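Local coordinates for protein arylesterase (Sulfolobus solfataricus, PDB 5L2P) that hydrolyses aromatic esters and organophosphates such as phenyl acetate and paraoxon, as a serine esterase of broad substrate specificity, at residues A[63-68]-A[93-98]; A[79-84]-A[127-132]; A[187-190]-A[194-197]; A[202-207]-A[279-284]; A[216-221]-A[227-232]. All coordinates share one frame; numbering follows the deposited sequence.

Contact 1 (A[63-68]-A[93-98]); sequences PIRIYS and TEDAIS
Tyr67 sets its CG anti to the carbonyl carbon (chi1 -59°) and Asp95 holds its own CG anti to the backbone N (chi1 -178°), which brings the phenol and the carboxylate together between strand and helix. The phenol OH donates to Asp95 OD1 at 2.7 Å, with the oxygen near the plane of the ring; on the other side of the bond, the hydroxyl comes to OD1 from above the carboxylate plane, 42° out of it. Ser98, one helical turn on from Glu94, lays its CB over one face of the same ring, 3.6 Å from the ring centroid, a CH-pi contact shifted toward the rim. The phenol is thus held both at its hydroxyl and on a face. Arg65 adds only a long ion pair, its NE 3.8 Å from Asp95 OD1 and no N-H aimed at the oxygen; its guanidinium finds firmer partners in Asp52 and Glu92. Asp95 OD2 in turn pairs with Arg99, and Ser98 OG bonds to His80. Strand 61-68 lies between strands 49-56 and 108-112 of the sheet, and helix 95-105 packs its first turn against it, with Ile97 facing helix 287-305.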
# COMPACT_ATOMS: atom_id res chain seq x y z
N PRO A 63 33.61 3.72 -25.96
CA PRO A 63 34.27 2.52 -25.43
C PRO A 63 33.25 1.43 -25.06
O PRO A 63 32.20 1.72 -24.52
CB PRO A 63 35.02 3.03 -24.18
CG PRO A 63 34.93 4.50 -24.23
CD PRO A 63 33.71 4.87 -25.05
N ILE A 64 33.60 0.18 -25.35
CA ILE A 64 32.83 -0.96 -24.92
C ILE A 64 33.73 -2.05 -24.36
O ILE A 64 34.92 -2.05 -24.59
CB ILE A 64 31.98 -1.55 -26.07
CG1 ILE A 64 32.86 -1.95 -27.24
CG2 ILE A 64 30.97 -0.52 -26.55
CD1 ILE A 64 32.09 -2.77 -28.28
N ARG A 65 33.13 -2.96 -23.59
CA ARG A 65 33.83 -4.15 -23.13
C ARG A 65 32.97 -5.37 -23.52
O ARG A 65 31.80 -5.43 -23.21
CB ARG A 65 34.05 -4.11 -21.63
CG ARG A 65 35.01 -5.22 -21.14
CD ARG A 65 35.22 -5.23 -19.61
NE ARG A 65 35.72 -3.99 -19.04
CZ ARG A 65 36.98 -3.66 -18.94
NH1 ARG A 65 37.92 -4.48 -19.38
NH2 ARG A 65 37.31 -2.50 -18.40
N ILE A 66 33.58 -6.32 -24.20
CA ILE A 66 32.93 -7.56 -24.59
C ILE A 66 33.30 -8.67 -23.61
O ILE A 66 34.51 -8.96 -23.44
CB ILE A 66 33.38 -8.08 -25.97
CG1 ILE A 66 33.54 -6.96 -27.01
CG2 ILE A 66 32.42 -9.16 -26.45
CD1 ILE A 66 32.37 -5.98 -27.06
N TYR A 67 32.27 -9.29 -22.99
CA TYR A 67 32.48 -10.41 -22.07
C TYR A 67 32.12 -11.71 -22.73
O TYR A 67 31.04 -11.84 -23.25
CB TYR A 67 31.64 -10.25 -20.82
CG TYR A 67 31.90 -9.00 -20.03
CD1 TYR A 67 31.38 -7.77 -20.42
CD2 TYR A 67 32.62 -9.04 -18.88
CE1 TYR A 67 31.62 -6.62 -19.66
CE2 TYR A 67 32.88 -7.90 -18.14
CZ TYR A 67 32.37 -6.70 -18.53
OH TYR A 67 32.55 -5.57 -17.79
N SER A 68 33.03 -12.68 -22.68
CA SER A 68 32.73 -14.03 -23.12
C SER A 68 32.59 -14.91 -21.91
O SER A 68 33.44 -14.85 -21.04
CB SER A 68 33.85 -14.58 -23.98
OG SER A 68 34.10 -13.73 -25.06
N THR A 93 32.20 0.11 -13.00
CA THR A 93 31.32 0.13 -11.82
C THR A 93 30.30 -1.03 -11.80
O THR A 93 29.93 -1.48 -10.73
CB THR A 93 30.55 1.46 -11.70
OG1 THR A 93 29.71 1.63 -12.84
CG2 THR A 93 31.52 2.63 -11.55
N GLU A 94 29.89 -1.48 -12.98
CA GLU A 94 29.02 -2.63 -13.09
C GLU A 94 29.70 -3.82 -13.79
O GLU A 94 29.03 -4.70 -14.34
CB GLU A 94 27.72 -2.21 -13.80
CG GLU A 94 26.83 -1.39 -12.87
CD GLU A 94 25.48 -1.00 -13.47
OE1 GLU A 94 24.96 -1.71 -14.37
OE2 GLU A 94 24.94 0.04 -13.02
N ASP A 95 31.02 -3.87 -13.73
CA ASP A 95 31.80 -4.98 -14.31
C ASP A 95 31.41 -6.33 -13.69
O ASP A 95 31.25 -7.32 -14.39
CB ASP A 95 33.29 -4.69 -14.12
CG ASP A 95 34.18 -5.77 -14.74
OD1 ASP A 95 34.45 -5.74 -15.95
OD2 ASP A 95 34.63 -6.67 -14.00
N ALA A 96 31.27 -6.35 -12.38
CA ALA A 96 30.91 -7.57 -11.62
C ALA A 96 29.52 -8.10 -12.01
O ALA A 96 29.32 -9.33 -12.06
CB ALA A 96 30.97 -7.33 -10.11
N ILE A 97 28.60 -7.18 -12.31
CA ILE A 97 27.28 -7.57 -12.80
C ILE A 97 27.37 -8.22 -14.17
O ILE A 97 26.71 -9.25 -14.41
CB ILE A 97 26.28 -6.42 -12.84
CG1 ILE A 97 26.14 -5.78 -11.45
CG2 ILE A 97 24.92 -6.92 -13.31
CD1 ILE A 97 25.83 -6.73 -10.29
N SER A 98 28.17 -7.61 -15.06
CA SER A 98 28.30 -8.11 -16.42
C SER A 98 28.85 -9.51 -16.44
O SER A 98 28.44 -10.32 -17.27
CB SER A 98 29.20 -7.21 -17.24
OG SER A 98 28.79 -5.84 -17.19

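Contact 2 (A[79-84]-A[127-132]); sequences MHFHGG and YDCFNA
A cysteine sulfur over an aromatic face is the unusual feature: Cys129 presents both its SG and its CB to one side of the Phe81 ring. The sulfur sits 3.8 Å from the ring centroid, 21° off the normal, a sulfur-aromatic contact, and CB makes a CH-pi contact at the same 3.8 Å. SG is closest to the CD1 and CG side of the ring, while CB stands nearer CE1 and CZ, so the CB-SG bond runs across the face. Beside this pair, Met79 folds back at both chi2 and chi3, and its methyl CE comes 4.0 Å from Ala132 CB and 3.7 Å from Ala132 O. All four residues are buried, and no hydrogen bond crosses between the segments. Replacing Phe81 by an alanine is likely to leave Cys129 without its aromatic partner and open a gap between strand and helix. Just beyond Phe81 come His82, Gly83 and Gly84, which probably form the oxyanion hole, as in related enzymes; His82 ND1 bonds to Gly83 O at 2.7 Å within that turn. Strand 77-81 runs between strands 108-112 and 150-155, helix 124-138 covers it here, and Phe81 also reaches Thr165 of helix 157-171.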
# COMPACT_ATOMS: atom_id res chain seq x y z
N MET A 79 23.07 -6.52 -24.33
CA MET A 79 23.65 -5.20 -24.23
C MET A 79 23.42 -4.68 -22.83
O MET A 79 22.27 -4.63 -22.36
CB MET A 79 23.02 -4.24 -25.20
CG MET A 79 23.12 -4.64 -26.65
SD MET A 79 24.79 -4.68 -27.27
CE MET A 79 25.36 -3.02 -26.97
N HIS A 80 24.50 -4.26 -22.17
CA HIS A 80 24.41 -3.84 -20.78
C HIS A 80 24.74 -2.35 -20.67
O HIS A 80 25.82 -1.92 -21.02
CB HIS A 80 25.37 -4.67 -19.94
CG HIS A 80 25.38 -4.30 -18.48
ND1 HIS A 80 26.39 -4.69 -17.62
CD2 HIS A 80 24.52 -3.57 -17.73
CE1 HIS A 80 26.15 -4.23 -16.41
NE2 HIS A 80 25.01 -3.55 -16.45
N PHE A 81 23.78 -1.57 -20.17
CA PHE A 81 23.97 -0.17 -19.92
C PHE A 81 24.01 0.05 -18.42
O PHE A 81 23.04 -0.31 -17.71
CB PHE A 81 22.82 0.62 -20.53
CG PHE A 81 22.46 0.22 -21.95
CD1 PHE A 81 23.44 0.01 -22.89
CD2 PHE A 81 21.15 0.10 -22.33
CE1 PHE A 81 23.12 -0.31 -24.20
CE2 PHE A 81 20.80 -0.22 -23.65
CZ PHE A 81 21.81 -0.45 -24.58
N HIS A 82 25.12 0.61 -17.90
CA HIS A 82 25.26 0.85 -16.46
C HIS A 82 24.36 1.97 -15.97
O HIS A 82 23.89 2.78 -16.75
CB HIS A 82 26.72 1.18 -16.10
CG HIS A 82 27.20 2.49 -16.65
ND1 HIS A 82 27.00 3.68 -15.99
CD2 HIS A 82 27.84 2.80 -17.80
CE1 HIS A 82 27.51 4.67 -16.71
NE2 HIS A 82 28.03 4.17 -17.81
N GLY A 83 24.13 2.02 -14.67
CA GLY A 83 23.40 3.11 -14.02
C GLY A 83 24.35 4.20 -13.49
O GLY A 83 25.53 4.25 -13.85
N GLY A 84 23.83 5.05 -12.61
CA GLY A 84 24.56 6.18 -12.08
C GLY A 84 23.94 7.53 -12.39
O GLY A 84 24.66 8.55 -12.52
N TYR A 127 21.10 7.95 -27.46
CA TYR A 127 21.63 7.65 -28.80
C TYR A 127 22.96 6.90 -28.79
O TYR A 127 23.19 6.09 -29.70
CB TYR A 127 21.71 8.92 -29.64
CG TYR A 127 20.35 9.37 -30.09
CD1 TYR A 127 19.59 8.59 -30.97
CD2 TYR A 127 19.79 10.56 -29.62
CE1 TYR A 127 18.33 8.97 -31.36
CE2 TYR A 127 18.52 10.97 -30.04
CZ TYR A 127 17.80 10.16 -30.90
OH TYR A 127 16.55 10.52 -31.32
N ASP A 128 23.81 7.14 -27.79
CA ASP A 128 25.04 6.36 -27.66
C ASP A 128 24.73 4.89 -27.45
O ASP A 128 25.38 4.02 -28.05
CB ASP A 128 25.93 6.85 -26.49
CG ASP A 128 26.74 8.09 -26.82
OD1 ASP A 128 26.65 8.61 -27.95
OD2 ASP A 128 27.44 8.58 -25.93
N CYS A 129 23.74 4.61 -26.59
CA CYS A 129 23.38 3.24 -26.29
C CYS A 129 22.72 2.60 -27.50
O CYS A 129 22.97 1.43 -27.79
CB CYS A 129 22.46 3.18 -25.09
SG CYS A 129 23.24 3.55 -23.48
N PHE A 130 21.91 3.37 -28.24
CA PHE A 130 21.19 2.81 -29.38
C PHE A 130 22.16 2.51 -30.51
O PHE A 130 22.07 1.44 -31.12
CB PHE A 130 20.07 3.74 -29.85
CG PHE A 130 19.37 3.29 -31.10
CD1 PHE A 130 18.51 2.21 -31.07
CD2 PHE A 130 19.55 3.98 -32.31
CE1 PHE A 130 17.82 1.81 -32.21
CE2 PHE A 130 18.87 3.58 -33.46
CZ PHE A 130 18.02 2.49 -33.42
N ASN A 131 23.08 3.43 -30.78
CA ASN A 131 24.16 3.19 -31.78
C ASN A 131 25.04 1.98 -31.46
O ASN A 131 25.49 1.29 -32.36
CB ASN A 131 25.06 4.43 -32.00
CG ASN A 131 24.30 5.56 -32.69
OD1 ASN A 131 23.32 5.34 -33.43
ND2 ASN A 131 24.73 6.79 -32.44
N ALA A 132 25.28 1.73 -30.17
CA ALA A 132 26.00 0.51 -29.76
C ALA A 132 25.19 -0.78 -30.09
O ALA A 132 25.78 -1.78 -30.47
CB ALA A 132 26.34 0.59 -28.29

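Contact 3 (A[187-190]-A[194-197]); sequences YLDL and SMNR
Asn196 ND2 grips two backbone carbonyls, those of Leu190 and of Ser192, and so ties the loop at 187-190 to the short helix that follows it. The bond to Leu190 O is 3.1 Å long and fairly straight, with an N-H...O angle of 158°, but the nitrogen stands above the carbonyl plane, 42° out of it. Asn196 keeps CG anti to the carbonyl carbon (chi1 -75°), which swings its amide back along the helix toward the loop. Met195 does the rest of the packing. Its chain bends at chi2 and chi3 and curls round the carbonyl oxygen of Asp189: CG lies 3.3 Å and CE 3.5 Å from Asp189 O, a van der Waals embrace with no hydrogen bond in it. The Asp189 side chain runs the opposite way past Met195, bringing OD2 to 3.6 Å from Met195 CB, while its polar end is engaged by the connecting residues: OD2 bonds to Ser192 OG and OD1 to Ala191 N. The thioether then reaches inward to Ile206 and Pro252, within about 7 Å of the side chain of Asp251, inferred to belong to the catalytic triad. In the crystal assembly, the loop also meets the same region of a second subunit, where Tyr187 OH bonds to Leu188 O of that chain. Chemically, both Asp189 carboxylate oxygens and Asn196 ND2 are bonded within the 187-197 turn, and methionine supplies the apolar filling toward the core.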
# COMPACT_ATOMS: atom_id res chain seq x y z
N TYR A 187 9.85 8.04 -15.39
CA TYR A 187 8.90 9.15 -15.27
C TYR A 187 9.29 10.10 -14.13
O TYR A 187 9.95 9.69 -13.17
CB TYR A 187 7.48 8.58 -14.98
CG TYR A 187 6.38 9.62 -15.05
CD1 TYR A 187 6.13 10.30 -16.24
CD2 TYR A 187 5.61 9.95 -13.93
CE1 TYR A 187 5.17 11.29 -16.32
CE2 TYR A 187 4.58 10.91 -14.02
CZ TYR A 187 4.38 11.58 -15.22
OH TYR A 187 3.41 12.57 -15.38
N LEU A 188 8.87 11.35 -14.23
CA LEU A 188 8.98 12.29 -13.12
C LEU A 188 7.82 12.06 -12.16
O LEU A 188 6.81 12.75 -12.18
CB LEU A 188 8.97 13.75 -13.61
CG LEU A 188 9.41 14.78 -12.57
CD1 LEU A 188 10.94 14.76 -12.38
CD2 LEU A 188 8.94 16.15 -13.01
N ASP A 189 7.97 11.06 -11.33
CA ASP A 189 6.94 10.69 -10.37
C ASP A 189 6.97 11.52 -9.12
O ASP A 189 7.89 11.42 -8.34
CB ASP A 189 7.13 9.22 -10.00
CG ASP A 189 6.21 8.75 -8.92
OD1 ASP A 189 5.07 9.25 -8.80
OD2 ASP A 189 6.63 7.84 -8.21
N LEU A 190 5.95 12.35 -8.90
CA LEU A 190 5.81 13.12 -7.67
C LEU A 190 4.73 12.59 -6.72
O LEU A 190 4.68 12.99 -5.55
CB LEU A 190 5.52 14.56 -8.01
CG LEU A 190 6.54 15.23 -8.94
CD1 LEU A 190 6.13 16.65 -9.24
CD2 LEU A 190 7.98 15.20 -8.42
N SER A 194 5.87 5.20 -2.85
CA SER A 194 7.27 4.83 -2.77
C SER A 194 8.16 6.09 -2.86
O SER A 194 9.08 6.21 -2.08
CB SER A 194 7.63 3.81 -3.88
OG SER A 194 7.59 4.37 -5.16
N MET A 195 7.84 7.01 -3.77
CA MET A 195 8.60 8.21 -3.97
C MET A 195 8.64 9.09 -2.72
O MET A 195 9.72 9.49 -2.23
CB MET A 195 8.09 9.00 -5.17
CG MET A 195 8.84 10.32 -5.41
SD MET A 195 10.62 10.15 -5.76
CE MET A 195 10.56 9.31 -7.35
N ASN A 196 7.45 9.32 -2.15
CA ASN A 196 7.34 10.23 -1.02
C ASN A 196 7.90 9.65 0.27
O ASN A 196 8.38 10.37 1.11
CB ASN A 196 5.88 10.66 -0.86
CG ASN A 196 5.47 11.66 -1.91
OD1 ASN A 196 5.82 12.81 -1.82
ND2 ASN A 196 4.76 11.22 -2.95
N ARG A 197 7.83 8.33 0.42
CA ARG A 197 8.25 7.67 1.64
C ARG A 197 9.70 7.33 1.66
O ARG A 197 10.33 7.37 2.73
CB ARG A 197 7.44 6.38 1.84
CG ARG A 197 5.98 6.54 2.19
CD ARG A 197 5.26 5.20 2.35
NE ARG A 197 3.97 5.46 2.99
CZ ARG A 197 2.95 4.62 3.05
NH1 ARG A 197 3.01 3.44 2.49
NH2 ARG A 197 1.87 4.99 3.69

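Contact 4 (A[202-207]-A[279-284]); sequences YFLDIN and NVHAFL
The inferred catalytic histidine is braced here: His281, hydrogen-bonded through ND1 to Asp251 and through NE2 to Ser156, takes the side chain of Leu204 on one face of its imidazole. Leu204 CD2 stands almost squarely over the middle of the ring, 3.6 Å from the centroid and 11° off the normal, a CH-pi contact. Ala282 CB lies against the opposite face, toward the rim, so the ring is sandwiched between aliphatic groups while both its nitrogens are engaged by the other two triad residues. Leu204 reaches over because CG is anti to its backbone N (chi1 -172°), and it sits at the centre of an inverse gamma turn whose Asp205 N to Phe203 O bond is weak. Next to it, Leu284 CD1 rests on a face of the Phe203 ring, 3.6 Å from the centroid and offset toward the rim. Tyr202 offers its ring edge to Val280, CD1 to CG1 at 4.1 Å. Helix 5-17 closes over this patch, with Leu11 on Phe203, Phe10 on Leu284 and Val7 on Val280. A histidine on the loop that follows the last strand of the sheet, 271-276, bonded to the nucleophile and the acid, fits the Ser-His-Asp triad of the alpha/beta hydrolase fold.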
# COMPACT_ATOMS: atom_id res chain seq x y z
N TYR A 202 17.56 6.15 2.26
CA TYR A 202 17.62 4.85 1.64
C TYR A 202 18.50 4.94 0.40
O TYR A 202 18.12 4.47 -0.67
CB TYR A 202 16.23 4.39 1.26
CG TYR A 202 15.23 4.32 2.40
CD1 TYR A 202 15.11 3.20 3.19
CD2 TYR A 202 14.42 5.37 2.68
CE1 TYR A 202 14.19 3.14 4.22
CE2 TYR A 202 13.49 5.34 3.68
CZ TYR A 202 13.37 4.21 4.45
OH TYR A 202 12.43 4.14 5.48
N PHE A 203 19.70 5.51 0.61
CA PHE A 203 20.75 5.65 -0.39
C PHE A 203 20.39 6.59 -1.53
O PHE A 203 21.04 7.63 -1.68
CB PHE A 203 21.21 4.29 -0.92
CG PHE A 203 22.30 4.42 -1.94
CD1 PHE A 203 23.63 4.64 -1.56
CD2 PHE A 203 21.99 4.39 -3.29
CE1 PHE A 203 24.63 4.76 -2.51
CE2 PHE A 203 23.00 4.52 -4.24
CZ PHE A 203 24.32 4.70 -3.85
N LEU A 204 19.40 6.21 -2.33
CA LEU A 204 18.95 7.04 -3.45
C LEU A 204 18.17 8.25 -2.96
O LEU A 204 16.93 8.20 -2.89
CB LEU A 204 18.02 6.24 -4.38
CG LEU A 204 17.64 6.92 -5.68
CD1 LEU A 204 18.91 7.34 -6.43
CD2 LEU A 204 16.85 5.97 -6.58
N ASP A 205 18.90 9.32 -2.63
CA ASP A 205 18.27 10.51 -2.11
C ASP A 205 17.82 11.47 -3.21
O ASP A 205 18.62 12.01 -3.90
CB ASP A 205 19.18 11.25 -1.14
CG ASP A 205 19.47 10.44 0.11
OD1 ASP A 205 18.55 10.12 0.87
OD2 ASP A 205 20.66 10.17 0.36
N ILE A 206 16.51 11.70 -3.28
CA ILE A 206 15.87 12.50 -4.34
C ILE A 206 15.15 13.72 -3.76
O ILE A 206 14.39 13.61 -2.83
CB ILE A 206 14.83 11.63 -5.07
CG1 ILE A 206 15.51 10.39 -5.65
CG2 ILE A 206 14.13 12.41 -6.18
CD1 ILE A 206 14.53 9.41 -6.28
N ASN A 207 15.41 14.90 -4.31
CA ASN A 207 14.67 16.12 -3.96
C ASN A 207 13.54 16.34 -4.95
O ASN A 207 13.64 15.94 -6.11
CB ASN A 207 15.59 17.36 -3.95
CG ASN A 207 16.48 17.40 -2.72
OD1 ASN A 207 16.01 17.18 -1.59
ND2 ASN A 207 17.78 17.68 -2.92
N ASN A 279 14.76 -4.58 0.40
CA ASN A 279 15.89 -4.04 -0.30
C ASN A 279 15.65 -2.67 -0.80
O ASN A 279 14.52 -2.28 -1.05
CB ASN A 279 16.32 -4.93 -1.45
CG ASN A 279 17.18 -6.10 -0.98
OD1 ASN A 279 18.43 -6.06 -1.01
ND2 ASN A 279 16.53 -7.10 -0.46
N VAL A 280 16.75 -1.92 -0.88
CA VAL A 280 16.71 -0.55 -1.33
C VAL A 280 17.11 -0.52 -2.80
O VAL A 280 17.32 -1.55 -3.40
CB VAL A 280 17.61 0.37 -0.46
CG1 VAL A 280 17.12 0.34 0.99
CG2 VAL A 280 19.09 0.02 -0.59
N HIS A 281 17.16 0.66 -3.36
CA HIS A 281 17.47 0.82 -4.78
C HIS A 281 18.75 0.11 -5.18
O HIS A 281 19.79 0.24 -4.54
CB HIS A 281 17.58 2.30 -5.08
CG HIS A 281 17.97 2.61 -6.49
ND1 HIS A 281 17.11 2.48 -7.56
CD2 HIS A 281 19.14 3.04 -7.01
CE1 HIS A 281 17.72 2.83 -8.67
NE2 HIS A 281 18.97 3.16 -8.36
N ALA A 282 18.64 -0.67 -6.25
CA ALA A 282 19.79 -1.41 -6.83
C ALA A 282 20.38 -2.50 -5.92
O ALA A 282 21.41 -3.03 -6.21
CB ALA A 282 20.84 -0.43 -7.30
N PHE A 283 19.69 -2.84 -4.85
CA PHE A 283 20.09 -3.90 -3.93
C PHE A 283 21.41 -3.60 -3.23
O PHE A 283 22.15 -4.48 -2.86
CB PHE A 283 20.09 -5.27 -4.63
CG PHE A 283 18.94 -5.43 -5.61
CD1 PHE A 283 17.63 -5.42 -5.19
CD2 PHE A 283 19.18 -5.53 -6.97
CE1 PHE A 283 16.57 -5.53 -6.08
CE2 PHE A 283 18.13 -5.63 -7.88
CZ PHE A 283 16.82 -5.63 -7.43
N LEU A 284 21.67 -2.31 -3.02
CA LEU A 284 22.87 -1.86 -2.34
C LEU A 284 22.91 -2.28 -0.89
O LEU A 284 21.89 -2.24 -0.19
CB LEU A 284 22.98 -0.34 -2.48
CG LEU A 284 23.51 -0.03 -3.89
CD1 LEU A 284 22.94 1.28 -4.43
CD2 LEU A 284 25.05 -0.03 -3.94

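Contact 5 (A[216-221]-A[227-232]); sequences MYIRDE and PLFSPL
The Phe229 ring takes the Ile218 methyl CG2 on one face and the rim of the Tyr217 ring at its edge. CG2 is 3.9 Å from the ring centroid, 21° off the normal, a CH-pi contact displaced toward the CE1 side, where the nearest approach of CG2 to Phe229 CE1 is 3.7 Å. The two aromatics meet rim to rim rather than face to face: Tyr217 CE2 lies 4.0 Å from Phe229 CD1, each close to the plane of the other ring, while the side chains run past one another in opposite directions. With CG1 of Ile218 between the backbone N and the carbonyl carbon (chi1 66°), CG2 falls anti to the carbonyl carbon and is turned to the ring, just where the chain leaves helix 212-217. Beyond these three side chains, Tyr217 stacks on Trp86, and the Phe229 ring meets Phe185 with planes about 50° apart. A serine at Phe229 would probably take away the face on which Ile218 CG2 rests and deprive the Tyr217 rim of its neighbour. With no hydrogen bond or charge pair between the segments, the join is apolar packing, an aromatic and aliphatic cluster that pins the loop before strand 242-248 against the helix end.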
# COMPACT_ATOMS: atom_id res chain seq x y z
N MET A 216 20.70 18.02 -14.27
CA MET A 216 22.00 17.92 -14.94
C MET A 216 21.90 17.24 -16.29
O MET A 216 22.62 17.58 -17.21
CB MET A 216 22.96 17.15 -14.06
CG MET A 216 23.20 17.82 -12.73
SD MET A 216 24.74 18.73 -12.76
CE MET A 216 25.88 17.40 -12.36
N TYR A 217 20.97 16.29 -16.41
CA TYR A 217 20.80 15.48 -17.62
C TYR A 217 19.96 16.18 -18.67
O TYR A 217 20.34 16.20 -19.84
CB TYR A 217 20.21 14.13 -17.23
CG TYR A 217 20.00 13.15 -18.36
CD1 TYR A 217 21.04 12.86 -19.23
CD2 TYR A 217 18.76 12.49 -18.52
CE1 TYR A 217 20.84 11.95 -20.26
CE2 TYR A 217 18.57 11.60 -19.53
CZ TYR A 217 19.61 11.33 -20.40
OH TYR A 217 19.43 10.42 -21.43
N ILE A 218 18.83 16.77 -18.26
CA ILE A 218 17.92 17.42 -19.22
C ILE A 218 18.37 18.83 -19.60
O ILE A 218 19.10 19.48 -18.85
CB ILE A 218 16.44 17.46 -18.76
CG1 ILE A 218 16.26 18.34 -17.52
CG2 ILE A 218 15.93 16.03 -18.55
CD1 ILE A 218 14.80 18.54 -17.17
N ARG A 219 17.94 19.28 -20.78
CA ARG A 219 18.31 20.60 -21.30
C ARG A 219 17.42 21.68 -20.70
O ARG A 219 17.88 22.74 -20.30
CB ARG A 219 18.19 20.63 -22.82
CG ARG A 219 19.15 19.66 -23.50
CD ARG A 219 18.81 19.44 -24.96
NE ARG A 219 17.59 18.66 -25.09
CZ ARG A 219 17.12 18.22 -26.24
NH1 ARG A 219 17.76 18.49 -27.36
NH2 ARG A 219 16.01 17.51 -26.27
N ASP A 220 16.12 21.42 -20.69
CA ASP A 220 15.14 22.31 -20.10
C ASP A 220 13.87 21.53 -19.75
O ASP A 220 13.81 20.30 -19.98
CB ASP A 220 14.81 23.47 -21.06
CG ASP A 220 14.29 23.00 -22.41
OD1 ASP A 220 13.28 22.27 -22.46
OD2 ASP A 220 14.90 23.37 -23.43
N GLU A 221 12.87 22.23 -19.22
CA GLU A 221 11.65 21.60 -18.72
C GLU A 221 10.81 20.88 -19.80
O GLU A 221 10.02 19.99 -19.47
CB GLU A 221 10.80 22.61 -17.96
CG GLU A 221 10.09 23.68 -18.79
CD GLU A 221 10.96 24.90 -19.13
OE1 GLU A 221 12.23 24.76 -19.22
OE2 GLU A 221 10.35 25.99 -19.31
N PRO A 227 9.18 11.33 -24.46
CA PRO A 227 9.13 9.90 -24.15
C PRO A 227 10.50 9.20 -24.08
O PRO A 227 10.63 8.21 -23.38
CB PRO A 227 8.26 9.31 -25.28
CG PRO A 227 7.55 10.47 -25.87
CD PRO A 227 8.45 11.66 -25.69
N LEU A 228 11.52 9.72 -24.77
CA LEU A 228 12.87 9.15 -24.63
C LEU A 228 13.50 9.45 -23.27
O LEU A 228 14.42 8.74 -22.86
CB LEU A 228 13.82 9.66 -25.72
CG LEU A 228 13.39 9.34 -27.16
CD1 LEU A 228 14.38 9.90 -28.18
CD2 LEU A 228 13.20 7.86 -27.41
N PHE A 229 13.02 10.47 -22.58
CA PHE A 229 13.41 10.72 -21.22
C PHE A 229 12.48 10.00 -20.24
O PHE A 229 12.96 9.35 -19.28
CB PHE A 229 13.43 12.21 -20.93
CG PHE A 229 13.54 12.54 -19.47
CD1 PHE A 229 14.73 12.38 -18.80
CD2 PHE A 229 12.46 13.04 -18.79
CE1 PHE A 229 14.83 12.69 -17.47
CE2 PHE A 229 12.54 13.35 -17.45
CZ PHE A 229 13.73 13.18 -16.78
N SER A 230 11.17 10.15 -20.47
CA SER A 230 10.12 9.55 -19.64
C SER A 230 9.27 8.63 -20.46
O SER A 230 8.19 9.01 -20.90
CB SER A 230 9.22 10.62 -19.02
OG SER A 230 9.89 11.30 -17.96
N PRO A 231 9.74 7.40 -20.65
CA PRO A 231 8.99 6.45 -21.49
C PRO A 231 7.57 6.12 -20.99
O PRO A 231 6.74 5.66 -21.77
CB PRO A 231 9.87 5.20 -21.49
CG PRO A 231 10.89 5.42 -20.41
CD PRO A 231 11.05 6.88 -20.27
N LEU A 232 7.30 6.35 -19.71
CA LEU A 232 5.98 6.09 -19.18
C LEU A 232 4.91 7.02 -19.82
O LEU A 232 3.75 6.65 -19.90
CB LEU A 232 5.99 6.23 -17.65
CG LEU A 232 4.82 5.60 -16.92
CD1 LEU A 232 4.74 4.09 -17.11
CD2 LEU A 232 4.92 5.93 -15.44

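Contacts 1 and 2 interleave along the chain and both reach the same mixed sheet: their centres are 12 Å apart, and Ser98 and Glu94 bridge them by probable hydrogen bonds to His80 and Gly83, tying the start of helix 95-105 to strand 77-81 and the probable oxyanion-hole turn. Contacts 3, 4 and 5 come later; contact 5 is nested inside the loop closed by contact 4. Contact 3 touches both, Met195 meeting Ile206 and Tyr187 packing on Ser230 and Leu232. Contact 2 touches contact 5 through Tyr127 and Leu228. Contacts 1 and 3 lie farthest apart, 31 Å between centres. Contact 4 holds the inferred catalytic His281 and contact 2 the probable oxyanion-hole residues; the others pack strands, helices and loops.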